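Local coordinates for conserved hypothetical protein (Shewanella loihica, PDB 2GPI) that is of unknown function, belongs to the DUF1488 family and may take part in transcriptional regulation of the shikimate pathway, at residues Ile7-Leu12 against His22-Gln27. Sequence-based numbering, arbitrary orientation. Where two conformers were deposited one is given.
Sequences IFTEQL and HFTAQQ
Ile7 and Gln26 form an antiparallel hydrogen-bonded pair where strand 6-8 runs along strand 20-27 in the mixed beta-sheet of this small alpha+beta fold. Ile7 N reaches Gln26 O at 2.9 Å in an almost straight bond (177°), while Gln26 N returns to Ile7 O at a more bent angle. Beyond the non-hydrogen-bonded pair Phe8-Ala25, segment 9-12 leaves the strand, and the regular ladder gives way to a mixed set of backbone, hydroxyl and water bonds around Thr24. Thr24 O accepts Thr9 N at 3.0 Å, with the donor well above the carbonyl plane, and probably a proton from a water that accepts Glu10 N. With OG1 set between its own backbone N and carbonyl carbon (chi1 51°), Thr24 turns its hydroxyl toward the turn at 9-11, where it shares a 2.6 Å hydrogen bond with Thr9 OG1 and accepts Gln11 N at 3.2 Å. A valine in its place would probably leave Gln11 N and the Thr9 hydroxyl without this partner and free the turn to shift. On the face carrying Phe8, Phe23 and Ala25, Ala25 CB makes an off-centre CH-pi contact with the Phe8 ring, and Phe8 CE1 meets the edge of Phe23; helix 63-75 covers both rings. In the conformer given, Leu12 CD2 packs on Phe23 CB, and Leu12 reaches helix 52-61. Glu10 OE1 is taken by a salt bridge to Arg63 NE. Across the sheet from the rings, a second water bonds Thr9 OG1 at 2.6 Å and donates to Gln26 OE1 at 2.7 Å.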
ATOM      1  N   ILE A   7     -10.422  -6.721  -2.006  1.00 10.22           N
ATOM      2  CA  ILE A   7      -9.631  -7.688  -1.259  1.00 11.44           C
ATOM      3  C   ILE A   7      -8.143  -7.358  -1.374  1.00 11.02           C
ATOM      4  O   ILE A   7      -7.643  -7.084  -2.464  1.00 14.05           O
ATOM      5  CB  ILE A   7      -9.835  -9.079  -1.851  1.00 11.46           C
ATOM      6  CG1 ILE A   7     -11.316  -9.511  -1.752  1.00 14.12           C
ATOM      7  CG2 ILE A   7      -8.890 -10.121  -1.189  1.00 16.49           C
ATOM      8  CD1 ILE A   7     -11.658 -10.830  -2.551  1.00 15.16           C
ATOM      9  N   PHE A   8      -7.440  -7.400  -0.257  1.00 11.03           N
ATOM     10  CA  PHE A   8      -6.003  -7.249  -0.253  1.00 10.85           C
ATOM     11  C   PHE A   8      -5.353  -8.620  -0.271  1.00 11.72           C
ATOM     12  O   PHE A   8      -5.526  -9.437   0.652  1.00 12.74           O
ATOM     13  CB  PHE A   8      -5.576  -6.390   0.924  1.00 13.59           C
ATOM     14  CG  PHE A   8      -6.035  -4.990   0.755  1.00 10.76           C
ATOM     15  CD1 PHE A   8      -5.249  -4.082   0.074  1.00 10.88           C
ATOM     16  CD2 PHE A   8      -7.288  -4.618   1.133  1.00 11.58           C
ATOM     17  CE1 PHE A   8      -5.716  -2.809  -0.208  1.00 10.65           C
ATOM     18  CE2 PHE A   8      -7.727  -3.331   0.900  1.00 12.08           C
ATOM     19  CZ  PHE A   8      -6.917  -2.431   0.218  1.00 12.95           C
ATOM     20  N   THR A   9      -4.671  -8.898  -1.369  1.00 11.70           N
ATOM     21  CA  THR A   9      -4.214 -10.244  -1.639  1.00 11.91           C
ATOM     22  C   THR A   9      -2.786 -10.564  -1.188  1.00 13.12           C
ATOM     23  O   THR A   9      -2.299 -11.697  -1.407  1.00 12.82           O
ATOM     24  CB  THR A   9      -4.405 -10.539  -3.139  1.00 13.17           C
ATOM     25  OG1 THR A   9      -3.747  -9.534  -3.931  1.00 14.22           O
ATOM     26  CG2 THR A   9      -5.890 -10.617  -3.518  1.00  9.66           C
ATOM     27  N   GLU A  10      -2.126  -9.596  -0.538  1.00 11.86           N
ATOM     28  CA  GLU A  10      -0.890  -9.854   0.203  1.00 12.73           C
ATOM     29  C   GLU A  10       0.283 -10.356  -0.646  1.00 14.28           C
ATOM     30  O   GLU A  10       1.102 -11.151  -0.179  1.00 14.26           O
ATOM     31  CB  GLU A  10      -1.151 -10.801   1.387  1.00 14.41           C
ATOM     32  CG  GLU A  10      -2.218 -10.265   2.368  1.00 17.73           C
ATOM     33  CD  GLU A  10      -1.991  -8.812   2.790  1.00 21.28           C
ATOM     34  OE1 GLU A  10      -0.958  -8.503   3.432  1.00 16.83           O
ATOM     35  OE2 GLU A  10      -2.886  -7.958   2.499  1.00 20.57           O
ATOM     36  N   GLN A  11       0.336  -9.883  -1.893  1.00 15.26           N
ATOM     37  CA  GLN A  11       1.532 -10.021  -2.708  0.50 14.59           C
ATOM     38  C   GLN A  11       2.354  -8.777  -2.382  1.00 15.64           C
ATOM     39  O   GLN A  11       2.045  -7.679  -2.821  1.00 17.84           O
ATOM     40  CB  GLN A  11       1.142 -10.176  -4.193  0.50 11.39           C
ATOM     41  CG  GLN A  11       0.283 -11.407  -4.460  0.50 15.69           C
ATOM     42  CD  GLN A  11      -0.131 -11.560  -5.912  0.50 15.50           C
ATOM     43  OE1 GLN A  11       0.385 -10.880  -6.792  0.50 24.47           O
ATOM     44  NE2 GLN A  11      -1.065 -12.475  -6.167  0.50 24.65           N
ATOM     45  N   LEU A  12       3.314  -8.953  -1.474  0.50 12.69           N
ATOM     46  CA  LEU A  12       4.092  -7.846  -0.897  0.50  9.81           C
ATOM     47  C   LEU A  12       5.499  -7.960  -1.420  0.50 13.56           C
ATOM     48  O   LEU A  12       6.149  -8.994  -1.231  0.50 11.36           O
ATOM     49  CB  LEU A  12       4.063  -7.882   0.630  0.50 10.93           C
ATOM     50  CG  LEU A  12       2.653  -8.021   1.239  0.50  6.47           C
ATOM     51  CD1 LEU A  12       2.726  -8.329   2.749  0.50 11.21           C
ATOM     52  CD2 LEU A  12       1.752  -6.855   0.926  0.50  8.40           C
ATOM     53  N   HIS A  22       5.316  -2.491  -2.739  1.00 13.20           N
ATOM     54  CA  HIS A  22       4.238  -2.767  -3.690  1.00 12.75           C
ATOM     55  C   HIS A  22       3.336  -3.838  -3.023  1.00 13.06           C
ATOM     56  O   HIS A  22       3.793  -4.947  -2.656  1.00 12.31           O
ATOM     57  CB  HIS A  22       4.859  -3.182  -5.030  1.00 19.11           C
ATOM     58  CG  HIS A  22       3.857  -3.737  -6.057  1.00 16.08           C
ATOM     59  ND1 HIS A  22       4.240  -4.491  -7.142  1.00 19.18           N
ATOM     60  CD2 HIS A  22       2.507  -3.583  -6.156  1.00 15.52           C
ATOM     61  CE1 HIS A  22       3.171  -4.788  -7.867  1.00 17.65           C
ATOM     62  NE2 HIS A  22       2.101  -4.257  -7.287  1.00 14.82           N
ATOM     63  N   PHE A  23       2.048  -3.516  -2.909  1.00 12.18           N
ATOM     64  CA  PHE A  23       1.073  -4.444  -2.356  1.00 11.47           C
ATOM     65  C   PHE A  23      -0.140  -4.474  -3.293  1.00 12.61           C
ATOM     66  O   PHE A  23      -0.337  -3.592  -4.085  1.00 14.56           O
ATOM     67  CB  PHE A  23       0.702  -4.192  -0.894  1.00 12.45           C
ATOM     68  CG  PHE A  23       0.087  -2.840  -0.585  1.00 11.89           C
ATOM     69  CD1 PHE A  23       0.837  -1.676  -0.593  1.00 10.66           C
ATOM     70  CD2 PHE A  23      -1.250  -2.742  -0.276  1.00 11.31           C
ATOM     71  CE1 PHE A  23       0.254  -0.459  -0.242  1.00 12.19           C
ATOM     72  CE2 PHE A  23      -1.831  -1.511   0.060  1.00 11.15           C
ATOM     73  CZ  PHE A  23      -1.094  -0.394   0.066  1.00 11.89           C
ATOM     74  N   THR A  24      -0.921  -5.520  -3.202  1.00 12.79           N
ATOM     75  CA  THR A  24      -1.951  -5.778  -4.185  1.00 11.40           C
ATOM     76  C   THR A  24      -3.363  -5.796  -3.582  1.00 12.41           C
ATOM     77  O   THR A  24      -3.590  -6.283  -2.478  1.00 11.85           O
ATOM     78  CB  THR A  24      -1.700  -7.133  -4.869  1.00 13.57           C
ATOM     79  OG1 THR A  24      -1.509  -8.136  -3.854  1.00 15.20           O
ATOM     80  CG2 THR A  24      -0.469  -7.069  -5.757  1.00 15.18           C
ATOM     81  N   ALA A  25      -4.290  -5.194  -4.307  1.00 11.52           N
ATOM     82  CA  ALA A  25      -5.711  -5.301  -4.017  1.00 10.25           C
ATOM     83  C   ALA A  25      -6.344  -5.900  -5.248  1.00 12.83           C
ATOM     84  O   ALA A  25      -5.753  -5.942  -6.316  1.00 12.62           O
ATOM     85  CB  ALA A  25      -6.324  -3.942  -3.740  1.00 13.19           C
ATOM     86  N   GLN A  26      -7.556  -6.402  -5.104  1.00 10.34           N
ATOM     87  CA  GLN A  26      -8.252  -6.973  -6.223  1.00 13.38           C
ATOM     88  C   GLN A  26      -9.724  -6.716  -6.030  1.00 14.11           C
ATOM     89  O   GLN A  26     -10.247  -6.835  -4.919  1.00 12.96           O
ATOM     90  CB  GLN A  26      -7.961  -8.465  -6.213  1.00 13.32           C
ATOM     91  CG  GLN A  26      -8.347  -9.175  -7.396  1.00 18.91           C
ATOM     92  CD  GLN A  26      -7.791 -10.585  -7.327  1.00 22.00           C
ATOM     93  OE1 GLN A  26      -6.568 -10.789  -7.270  1.00 22.99           O
ATOM     94  NE2 GLN A  26      -8.687 -11.560  -7.313  1.00 32.55           N
ATOM     95  N   GLN A  27     -10.421  -6.426  -7.121  1.00  9.90           N
ATOM     96  CA  GLN A  27     -11.857  -6.293  -7.014  1.00 12.32           C
ATOM     97  C   GLN A  27     -12.484  -7.009  -8.218  1.00 15.93           C
ATOM     98  O   GLN A  27     -12.133  -6.735  -9.372  1.00 13.10           O
ATOM     99  CB  GLN A  27     -12.230  -4.807  -6.865  1.00 15.54           C
ATOM    100  CG  GLN A  27     -13.601  -4.571  -6.131  1.00 16.65           C
ATOM    101  CD  GLN A  27     -14.780  -4.464  -7.093  1.00 25.91           C
ATOM    102  OE1 GLN A  27     -14.598  -4.427  -8.302  1.00 28.33           O
ATOM    103  NE2 GLN A  27     -15.983  -4.368  -6.545  1.00 25.10           N
TER
HETATM  104  O   HOH W   1      -4.121  -9.830  -6.537  1.00 23.91           O
HETATM  105  O   HOH W   2      -1.898  -6.708  -0.339  1.00 12.58           O